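Local structure of uridylate-specific endoribonuclease nsp11 (Prrsv 16244b, 5EYI) at residues P9-N14 against Y87-F92; G143-H146 against R151-P154; P186-Y191 against W201-D206. The protein probably cleaves RNA at uridylates, trimming the 5'-polyuridine tracts made during viral replication and so hiding them from host double-stranded-RNA sensors. The protein carries 1 engineered substitution. All blocks are in the same frame, centred on the assembly; numbering follows the deposited sequence.

Interaction 1. Residues P9-N14 against Y87-F92; sequences PKVAHN and YYLTKF
The phenolic oxygen of Y87 meets V11 of the helix 9-14 head on, nestling against both of its methyl groups: OH lies 3.9 Å from CG1 and 3.9 Å from CG2 of V11. No hydrogen bond crosses here; the aliphatic fork simply straddles the outer end of the ring. V11 can offer both branches because CG1 stands opposite the backbone N (chi1 162°) and CG2 falls beside it, a spread that a beta-branched residue brings to a helix surface. CG1 also serves a second partner, CD1 of L89, at 3.9 Å, the two aliphatic chains crossing at a slant. On the strand, Y87 and L89 are two residues apart and so project from the same face, both toward the helix. They also touch: CG of L89 lies at the edge of the Y87 ring, in its plane. Y87 is long enough to span the gap from sheet to helix, while L89 fills the space beside it and also rests on A54 and C66 of the adjoining strands. P9 suits the first turn, where a backbone N-H would find no carbonyl a turn earlier in the helix; the bond from H13 N to P9 O, 3.0 Å, closes that turn. On another side of the helix, K10 carries its charge to E111 in a salt bridge. Strand 85-93 runs between 51-55 and 64-67, with backbone bonds to each, so this small, buried contact is helix-on-sheet packing within the N-terminal domain of nsp11.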
loop_
_atom_site.group_PDB
_atom_site.type_symbol
_atom_site.label_atom_id
_atom_site.label_comp_id
_atom_site.label_asym_id
_atom_site.label_seq_id
_atom_site.Cartn_x
_atom_site.Cartn_y
_atom_site.Cartn_z
ATOM N N PRO A 9 9.127 25.590 4.342
ATOM C CA PRO A 9 10.513 25.111 4.533
ATOM C C PRO A 9 10.782 23.666 4.101
ATOM O O PRO A 9 11.779 23.399 3.433
ATOM C CB PRO A 9 10.747 25.308 6.030
ATOM C CG PRO A 9 9.883 26.478 6.382
ATOM C CD PRO A 9 8.670 26.399 5.490
ATOM N N LYS A 10 9.867 22.768 4.445
ATOM C CA LYS A 10 9.997 21.343 4.129
ATOM C C LYS A 10 10.206 21.005 2.650
ATOM O O LYS A 10 10.911 20.046 2.349
ATOM C CB LYS A 10 8.803 20.562 4.670
ATOM C CG LYS A 10 7.451 20.941 4.075
ATOM C CD LYS A 10 6.327 20.446 4.957
ATOM C CE LYS A 10 4.992 20.955 4.455
ATOM N NZ LYS A 10 3.896 20.534 5.365
ATOM N N VAL A 11 9.599 21.776 1.741
ATOM C CA VAL A 11 9.749 21.552 0.298
ATOM C C VAL A 11 11.213 21.726 -0.102
ATOM O O VAL A 11 11.786 20.861 -0.782
ATOM C CB VAL A 11 8.852 22.506 -0.535
ATOM C CG1 VAL A 11 9.301 22.592 -1.984
ATOM C CG2 VAL A 11 7.399 22.060 -0.477
ATOM N N ALA A 12 11.796 22.851 0.302
ATOM C CA ALA A 12 13.208 23.133 0.022
ATOM C C ALA A 12 14.118 22.121 0.718
ATOM O O ALA A 12 15.055 21.631 0.100
ATOM C CB ALA A 12 13.576 24.553 0.440
ATOM N N HIS A 13 13.830 21.802 1.989
ATOM C CA HIS A 13 14.637 20.833 2.742
ATOM C C HIS A 13 14.690 19.491 2.010
ATOM O O HIS A 13 15.767 18.917 1.837
ATOM C CB HIS A 13 14.102 20.593 4.153
ATOM C CG HIS A 13 14.113 21.792 5.042
ATOM N ND1 HIS A 13 14.865 22.918 4.784
ATOM C CD2 HIS A 13 13.476 22.031 6.210
ATOM C CE1 HIS A 13 14.668 23.805 5.742
ATOM N NE2 HIS A 13 13.840 23.285 6.626
ATOM N N ASN A 14 13.540 19.029 1.528
ATOM C CA ASN A 14 13.469 17.763 0.789
ATOM C C ASN A 14 14.313 17.748 -0.488
ATOM O O ASN A 14 14.677 16.677 -0.956
ATOM C CB ASN A 14 12.009 17.401 0.472
ATOM C CG ASN A 14 11.180 17.144 1.730
ATOM O OD1 ASN A 14 11.717 16.844 2.787
ATOM N ND2 ASN A 14 9.875 17.274 1.618
ATOM N N TYR A 87 3.890 29.057 -6.744
ATOM C CA TYR A 87 5.210 29.594 -7.127
ATOM C C TYR A 87 5.844 28.609 -8.109
ATOM O O TYR A 87 5.362 27.493 -8.256
ATOM C CB TYR A 87 6.124 29.787 -5.889
ATOM C CG TYR A 87 6.228 28.545 -5.017
ATOM C CD1 TYR A 87 5.352 28.343 -3.955
ATOM C CD2 TYR A 87 7.167 27.551 -5.285
ATOM C CE1 TYR A 87 5.415 27.198 -3.179
ATOM C CE2 TYR A 87 7.232 26.397 -4.504
ATOM C CZ TYR A 87 6.352 26.230 -3.453
ATOM O OH TYR A 87 6.411 25.085 -2.684
ATOM N N TYR A 88 6.911 29.036 -8.776
ATOM C CA TYR A 88 7.750 28.171 -9.610
ATOM C C TYR A 88 9.038 27.888 -8.865
ATOM O O TYR A 88 9.517 28.737 -8.130
ATOM C CB TYR A 88 8.090 28.841 -10.946
ATOM C CG TYR A 88 6.916 28.885 -11.883
ATOM C CD1 TYR A 88 5.994 29.921 -11.813
ATOM C CD2 TYR A 88 6.710 27.877 -12.821
ATOM C CE1 TYR A 88 4.906 29.955 -12.649
ATOM C CE2 TYR A 88 5.617 27.905 -13.661
ATOM C CZ TYR A 88 4.720 28.948 -13.566
ATOM O OH TYR A 88 3.631 28.976 -14.394
ATOM N N LEU A 89 9.588 26.693 -9.068
ATOM C CA LEU A 89 10.908 26.341 -8.552
ATOM C C LEU A 89 11.842 26.006 -9.695
ATOM O O LEU A 89 11.476 25.267 -10.610
ATOM C CB LEU A 89 10.837 25.141 -7.600
ATOM C CG LEU A 89 10.304 25.393 -6.191
ATOM C CD1 LEU A 89 10.407 24.101 -5.390
ATOM C CD2 LEU A 89 11.019 26.525 -5.481
ATOM N N THR A 90 13.053 26.544 -9.630
ATOM C CA THR A 90 14.089 26.202 -10.583
ATOM C C THR A 90 15.347 25.827 -9.809
ATOM O O THR A 90 15.832 26.605 -9.008
ATOM C CB THR A 90 14.362 27.368 -11.555
ATOM O OG1 THR A 90 13.116 27.917 -11.999
ATOM C CG2 THR A 90 15.145 26.877 -12.769
ATOM N N LYS A 91 15.850 24.624 -10.047
ATOM C CA LYS A 91 17.003 24.105 -9.328
ATOM C C LYS A 91 18.241 24.146 -10.213
ATOM O O LYS A 91 18.267 23.531 -11.279
ATOM C CB LYS A 91 16.733 22.668 -8.890
ATOM C CG LYS A 91 17.903 21.970 -8.222
ATOM C CD LYS A 91 17.431 20.714 -7.518
ATOM C CE LYS A 91 18.587 19.830 -7.085
ATOM N NZ LYS A 91 18.095 18.764 -6.163
ATOM N N PHE A 92 19.264 24.855 -9.761
ATOM C CA PHE A 92 20.540 24.882 -10.455
ATOM C C PHE A 92 21.546 24.095 -9.655
ATOM O O PHE A 92 21.680 24.337 -8.462
ATOM C CB PHE A 92 21.031 26.312 -10.599
ATOM C CG PHE A 92 20.176 27.144 -11.500
ATOM C CD1 PHE A 92 20.482 27.261 -12.854
ATOM C CD2 PHE A 92 19.062 27.804 -11.004
ATOM C CE1 PHE A 92 19.685 28.029 -13.696
ATOM C CE2 PHE A 92 18.267 28.573 -11.837
ATOM C CZ PHE A 92 18.581 28.693 -13.183
#

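Interaction 2. Residues G143-H146 against R151-P154; sequences GGCH and RYLP. With SO4 (sulfate ion), chain C.
C145 presses its sulfur against R151 and Y152 where the chain doubles back in the long loop between strands 141-143 and 163-169 of the EndoU domain, the loop that also carries the predicted active-site residue H146. The sulfur-aromatic contact comes first. SG approaches the rim of the Y152 ring, 3.7 Å from CD2 and lying 81° off the ring normal, so it stays beside the ring rather than over it. One face of that ring is covered from within its own segment by CB of R151. Y152 has a left-handed backbone conformation, which bends the chain here and turns the side chain toward C145. The same sulfur is 3.2 Å from the carbonyl O of R151; it stands next to the backbone N of its own residue (chi1 -63°). Apolar packing adds L153: its CD2 touches CB of C145 at 4.1 Å, and the L153 side chain also packs on V167 and L180 of strands 163-169 and 173-180. A small, weakly polar thiol fits a buried spot shared by a carbonyl, a ring edge and a methyl. G144, with its positive phi, makes the turn just before it. H146 turns its CB away from 151-154, and its NE2 hydrogen-bonds to E195 of the second subunit. Charge accounts for the exposed end of the segment: R151 runs out extended from CG to NE and meets a sulfate, probably from the crystallisation liquor, along the edge of its guanidinium, with the sulfur of the ion in the guanidinium plane. R151 gives it two hydrogen bonds, NE to O3 at 3.0 Å (157° at the hydrogen) and NH2 to O4 at 2.9 Å.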
loop_
_atom_site.group_PDB
_atom_site.type_symbol
_atom_site.label_atom_id
_atom_site.label_comp_id
_atom_site.label_asym_id
_atom_site.label_seq_id
_atom_site.Cartn_x
_atom_site.Cartn_y
_atom_site.Cartn_z
ATOM N N GLY A 143 -9.002 4.221 14.326
ATOM C CA GLY A 143 -8.456 3.922 13.012
ATOM C C GLY A 143 -8.597 5.127 12.102
ATOM O O GLY A 143 -9.503 5.945 12.272
ATOM N N GLY A 144 -7.660 5.245 11.173
ATOM C CA GLY A 144 -7.806 6.101 10.009
ATOM C C GLY A 144 -7.941 7.611 10.179
ATOM O O GLY A 144 -8.832 8.234 9.606
ATOM N N CYS A 145 -7.031 8.215 10.910
ATOM C CA CYS A 145 -7.025 9.664 11.052
ATOM C C CYS A 145 -5.815 10.206 10.332
ATOM O O CYS A 145 -4.910 10.759 10.950
ATOM C CB CYS A 145 -6.988 10.014 12.528
ATOM S SG CYS A 145 -8.468 9.430 13.340
ATOM N N HIS A 146 -5.800 10.039 9.015
ATOM C CA HIS A 146 -4.598 10.310 8.233
ATOM C C HIS A 146 -4.591 11.656 7.508
ATOM O O HIS A 146 -3.720 11.902 6.682
ATOM C CB HIS A 146 -4.351 9.158 7.272
ATOM C CG HIS A 146 -4.069 7.856 7.959
ATOM N ND1 HIS A 146 -4.949 6.800 7.926
ATOM C CD2 HIS A 146 -3.011 7.435 8.689
ATOM C CE1 HIS A 146 -4.443 5.783 8.599
ATOM N NE2 HIS A 146 -3.269 6.144 9.077
ATOM N N ARG A 151 -10.770 13.445 12.387
ATOM C CA ARG A 151 -11.129 13.488 13.802
ATOM C C ARG A 151 -9.968 13.048 14.685
ATOM O O ARG A 151 -8.955 12.522 14.198
ATOM C CB ARG A 151 -12.315 12.585 14.064
ATOM C CG ARG A 151 -13.597 13.096 13.457
ATOM C CD ARG A 151 -14.666 12.028 13.555
ATOM N NE ARG A 151 -15.955 12.482 13.047
ATOM C CZ ARG A 151 -16.920 11.679 12.581
ATOM N NH1 ARG A 151 -16.766 10.356 12.548
ATOM N NH2 ARG A 151 -18.055 12.213 12.125
ATOM N N TYR A 152 -10.136 13.299 15.984
ATOM C CA TYR A 152 -9.278 12.761 17.042
ATOM C C TYR A 152 -7.823 13.292 17.042
ATOM O O TYR A 152 -6.951 12.722 17.708
ATOM C CB TYR A 152 -9.326 11.221 17.001
ATOM C CG TYR A 152 -10.742 10.680 16.890
ATOM C CD1 TYR A 152 -11.743 11.108 17.762
ATOM C CD2 TYR A 152 -11.091 9.760 15.896
ATOM C CE1 TYR A 152 -13.041 10.632 17.660
ATOM C CE2 TYR A 152 -12.391 9.281 15.782
ATOM C CZ TYR A 152 -13.360 9.726 16.664
ATOM O OH TYR A 152 -14.649 9.269 16.568
ATOM N N LEU A 153 -7.570 14.393 16.340
ATOM C CA LEU A 153 -6.213 14.909 16.205
ATOM C C LEU A 153 -5.830 15.763 17.408
ATOM O O LEU A 153 -6.695 16.376 18.034
ATOM C CB LEU A 153 -6.070 15.755 14.948
ATOM C CG LEU A 153 -6.361 15.068 13.619
ATOM C CD1 LEU A 153 -6.035 16.056 12.516
ATOM C CD2 LEU A 153 -5.584 13.764 13.464
ATOM N N PRO A 154 -4.525 15.809 17.735
ATOM C CA PRO A 154 -4.056 16.675 18.822
ATOM C C PRO A 154 -3.940 18.123 18.366
ATOM O O PRO A 154 -4.025 18.407 17.174
ATOM C CB PRO A 154 -2.680 16.113 19.129
ATOM C CG PRO A 154 -2.193 15.605 17.809
ATOM C CD PRO A 154 -3.409 15.100 17.079
HETATM S S SO4 C . -17.174 15.690 13.078
HETATM O O1 SO4 C . -17.317 17.158 13.066
HETATM O O2 SO4 C . -18.060 15.082 14.098
HETATM O O3 SO4 C . -15.752 15.435 13.395
HETATM O O4 SO4 C . -17.531 15.026 11.798
#

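Interaction 3. Residues P186-Y191 against W201-D206; sequences PDLEAY and WKMMLD
Y191 is wedged between W201 and M203, its ring filling the notch that these two strand residues leave by projecting from the same face of the sheet. Toward W201 it turns an edge: CD1 comes down on the indole face, 3.4 Å from CD2 of W201, and the planes of the two rings stand at 70°, a T-shaped (edge-to-face) pair. Behind this edge, CB of Y191 sits over the five-membered ring of W201, 3.8 Å from its centroid, in a CH-pi contact, so tyrosine's stem and rim together cover part of one indole face. The indole also gives its N-H to the backbone, with a weak, bent bond from NE1 of W201 to O of Y191 (2.9 Å, 129° at the hydrogen). M203 reaches out from the strand to meet Y191 and lays SD over one face of its ring, toward the rim and 4.1 Å from the centroid, a Met-aromatic contact. Its chain bends at the last torsion (chi3 -75°), and this folds CE back to within 3.8 Å of CE2 of Y191 and 4.2 Å of CD2 of L188. Methionine's flexible, unbranched end thus closes the hollow between the ring and the leucine, two bumps on one turn of helical backbone shape that is fastened by the bond from Y191 N to L188 O, 2.8 Å long. Y191 also reaches L212 of the neighbouring strand. The result is a turn of the chain packed by an aromatic wedge onto strand 198-205, which pairs with 208-215 in the antiparallel sheet of the EndoU domain.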
loop_
_atom_site.group_PDB
_atom_site.type_symbol
_atom_site.label_atom_id
_atom_site.label_comp_id
_atom_site.label_asym_id
_atom_site.label_seq_id
_atom_site.Cartn_x
_atom_site.Cartn_y
_atom_site.Cartn_z
ATOM N N PRO A 186 -8.304 15.306 -3.525
ATOM C CA PRO A 186 -8.536 14.930 -4.923
ATOM C C PRO A 186 -7.271 14.626 -5.737
ATOM O O PRO A 186 -7.370 13.862 -6.695
ATOM C CB PRO A 186 -9.322 16.120 -5.483
ATOM C CG PRO A 186 -10.092 16.601 -4.296
ATOM C CD PRO A 186 -9.105 16.486 -3.156
ATOM N N ASP A 187 -6.104 15.151 -5.337
ATOM C CA ASP A 187 -4.815 14.738 -5.950
ATOM C C ASP A 187 -4.507 13.255 -5.814
ATOM O O ASP A 187 -3.703 12.720 -6.580
ATOM C CB ASP A 187 -3.614 15.485 -5.339
ATOM C CG ASP A 187 -3.585 16.954 -5.677
ATOM O OD1 ASP A 187 -4.246 17.404 -6.642
ATOM O OD2 ASP A 187 -2.867 17.671 -4.960
ATOM N N LEU A 188 -5.084 12.610 -4.806
ATOM C CA LEU A 188 -4.891 11.183 -4.584
ATOM C C LEU A 188 -5.942 10.268 -5.220
ATOM O O LEU A 188 -5.732 9.063 -5.219
ATOM C CB LEU A 188 -4.834 10.891 -3.080
ATOM C CG LEU A 188 -3.928 11.770 -2.209
ATOM C CD1 LEU A 188 -3.971 11.273 -0.774
ATOM C CD2 LEU A 188 -2.500 11.790 -2.727
ATOM N N GLU A 189 -7.051 10.821 -5.731
ATOM C CA GLU A 189 -8.176 10.048 -6.326
ATOM C C GLU A 189 -7.736 8.919 -7.251
ATOM O O GLU A 189 -8.241 7.803 -7.158
ATOM C CB GLU A 189 -9.111 10.960 -7.140
ATOM C CG GLU A 189 -10.234 11.640 -6.367
ATOM C CD GLU A 189 -10.930 12.763 -7.161
ATOM O OE1 GLU A 189 -10.397 13.219 -8.208
ATOM O OE2 GLU A 189 -12.020 13.214 -6.730
ATOM N N ALA A 190 -6.790 9.223 -8.136
ATOM C CA ALA A 190 -6.269 8.255 -9.100
ATOM C C ALA A 190 -5.583 7.036 -8.465
ATOM O O ALA A 190 -5.417 5.997 -9.130
ATOM C CB ALA A 190 -5.314 8.943 -10.066
ATOM N N TYR A 191 -5.186 7.157 -7.198
ATOM C CA TYR A 191 -4.549 6.056 -6.464
ATOM C C TYR A 191 -5.487 5.258 -5.559
ATOM O O TYR A 191 -5.089 4.205 -5.057
ATOM C CB TYR A 191 -3.412 6.611 -5.616
ATOM C CG TYR A 191 -2.399 7.419 -6.397
ATOM C CD1 TYR A 191 -1.471 6.796 -7.216
ATOM C CD2 TYR A 191 -2.374 8.802 -6.318
ATOM C CE1 TYR A 191 -0.540 7.524 -7.934
ATOM C CE2 TYR A 191 -1.447 9.546 -7.028
ATOM C CZ TYR A 191 -0.530 8.902 -7.835
ATOM O OH TYR A 191 0.399 9.623 -8.537
ATOM N N TRP A 201 1.738 2.400 -3.729
ATOM C CA TRP A 201 2.161 3.333 -4.771
ATOM C C TRP A 201 3.435 4.066 -4.344
ATOM O O TRP A 201 3.569 4.435 -3.179
ATOM C CB TRP A 201 1.079 4.372 -5.027
ATOM C CG TRP A 201 -0.241 3.855 -5.493
ATOM C CD1 TRP A 201 -1.358 3.636 -4.731
ATOM C CD2 TRP A 201 -0.608 3.540 -6.838
ATOM N NE1 TRP A 201 -2.397 3.191 -5.522
ATOM C CE2 TRP A 201 -1.968 3.131 -6.819
ATOM C CE3 TRP A 201 0.080 3.564 -8.061
ATOM C CZ2 TRP A 201 -2.650 2.739 -7.977
ATOM C CZ3 TRP A 201 -0.596 3.178 -9.213
ATOM C CH2 TRP A 201 -1.949 2.770 -9.162
ATOM N N LYS A 202 4.360 4.286 -5.275
ATOM C CA LYS A 202 5.518 5.159 -5.022
ATOM C C LYS A 202 5.273 6.521 -5.657
ATOM O O LYS A 202 4.881 6.602 -6.817
ATOM C CB LYS A 202 6.813 4.558 -5.575
ATOM C CG LYS A 202 7.440 3.494 -4.690
ATOM C CD LYS A 202 8.957 3.673 -4.560
ATOM C CE LYS A 202 9.694 3.314 -5.843
ATOM N NZ LYS A 202 11.152 3.606 -5.747
ATOM N N MET A 203 5.487 7.587 -4.897
ATOM C CA MET A 203 5.307 8.944 -5.417
ATOM C C MET A 203 6.096 9.929 -4.577
ATOM O O MET A 203 6.804 9.546 -3.644
ATOM C CB MET A 203 3.810 9.318 -5.480
ATOM C CG MET A 203 3.081 9.285 -4.145
ATOM S SD MET A 203 1.281 9.383 -4.311
ATOM C CE MET A 203 1.126 11.112 -4.708
ATOM N N MET A 204 6.007 11.196 -4.942
ATOM C CA MET A 204 6.649 12.248 -4.192
ATOM C C MET A 204 5.607 13.176 -3.584
ATOM O O MET A 204 4.559 13.444 -4.193
ATOM C CB MET A 204 7.637 13.008 -5.078
ATOM C CG MET A 204 8.965 12.278 -5.248
ATOM S SD MET A 204 10.121 13.294 -6.166
ATOM C CE MET A 204 11.682 12.829 -5.422
ATOM N N LEU A 205 5.911 13.623 -2.363
ATOM C CA LEU A 205 5.146 14.632 -1.641
ATOM C C LEU A 205 6.145 15.674 -1.178
ATOM O O LEU A 205 7.076 15.343 -0.433
ATOM C CB LEU A 205 4.432 14.004 -0.449
ATOM C CG LEU A 205 3.772 14.911 0.590
ATOM C CD1 LEU A 205 2.879 15.972 -0.034
ATOM C CD2 LEU A 205 2.965 14.052 1.544
ATOM N N ASP A 206 5.976 16.916 -1.646
ATOM C CA ASP A 206 6.946 18.001 -1.399
ATOM C C ASP A 206 8.365 17.598 -1.834
ATOM O O ASP A 206 9.335 17.928 -1.166
ATOM C CB ASP A 206 6.937 18.422 0.092
ATOM C CG ASP A 206 5.573 18.897 0.569
ATOM O OD1 ASP A 206 4.840 19.516 -0.231
ATOM O OD2 ASP A 206 5.238 18.680 1.757
#

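Interactions 1 and 3 meet although one lies in the N-terminal domain and the other in the EndoU domain. D206, just past the strand of interaction 3, abuts the helix of interaction 1: its carbonyl O lies 2.9 Å from ND2 of N14, a probable hydrogen bond, and its OD1 packs 3.6 Å from CG2 of V11. Interactions 2 and 3 do not touch, their nearest atoms about 7 Å apart. Interaction 2 contains predicted active-site H146, and the side chain of C145 is about 7 Å from that of A175, an engineered residue at another predicted site; in interaction 3 the L188 side chain is about 8 Å from that of H146. Interaction 1 lies away from the active site, its centre about 29 Å from that of interaction 2.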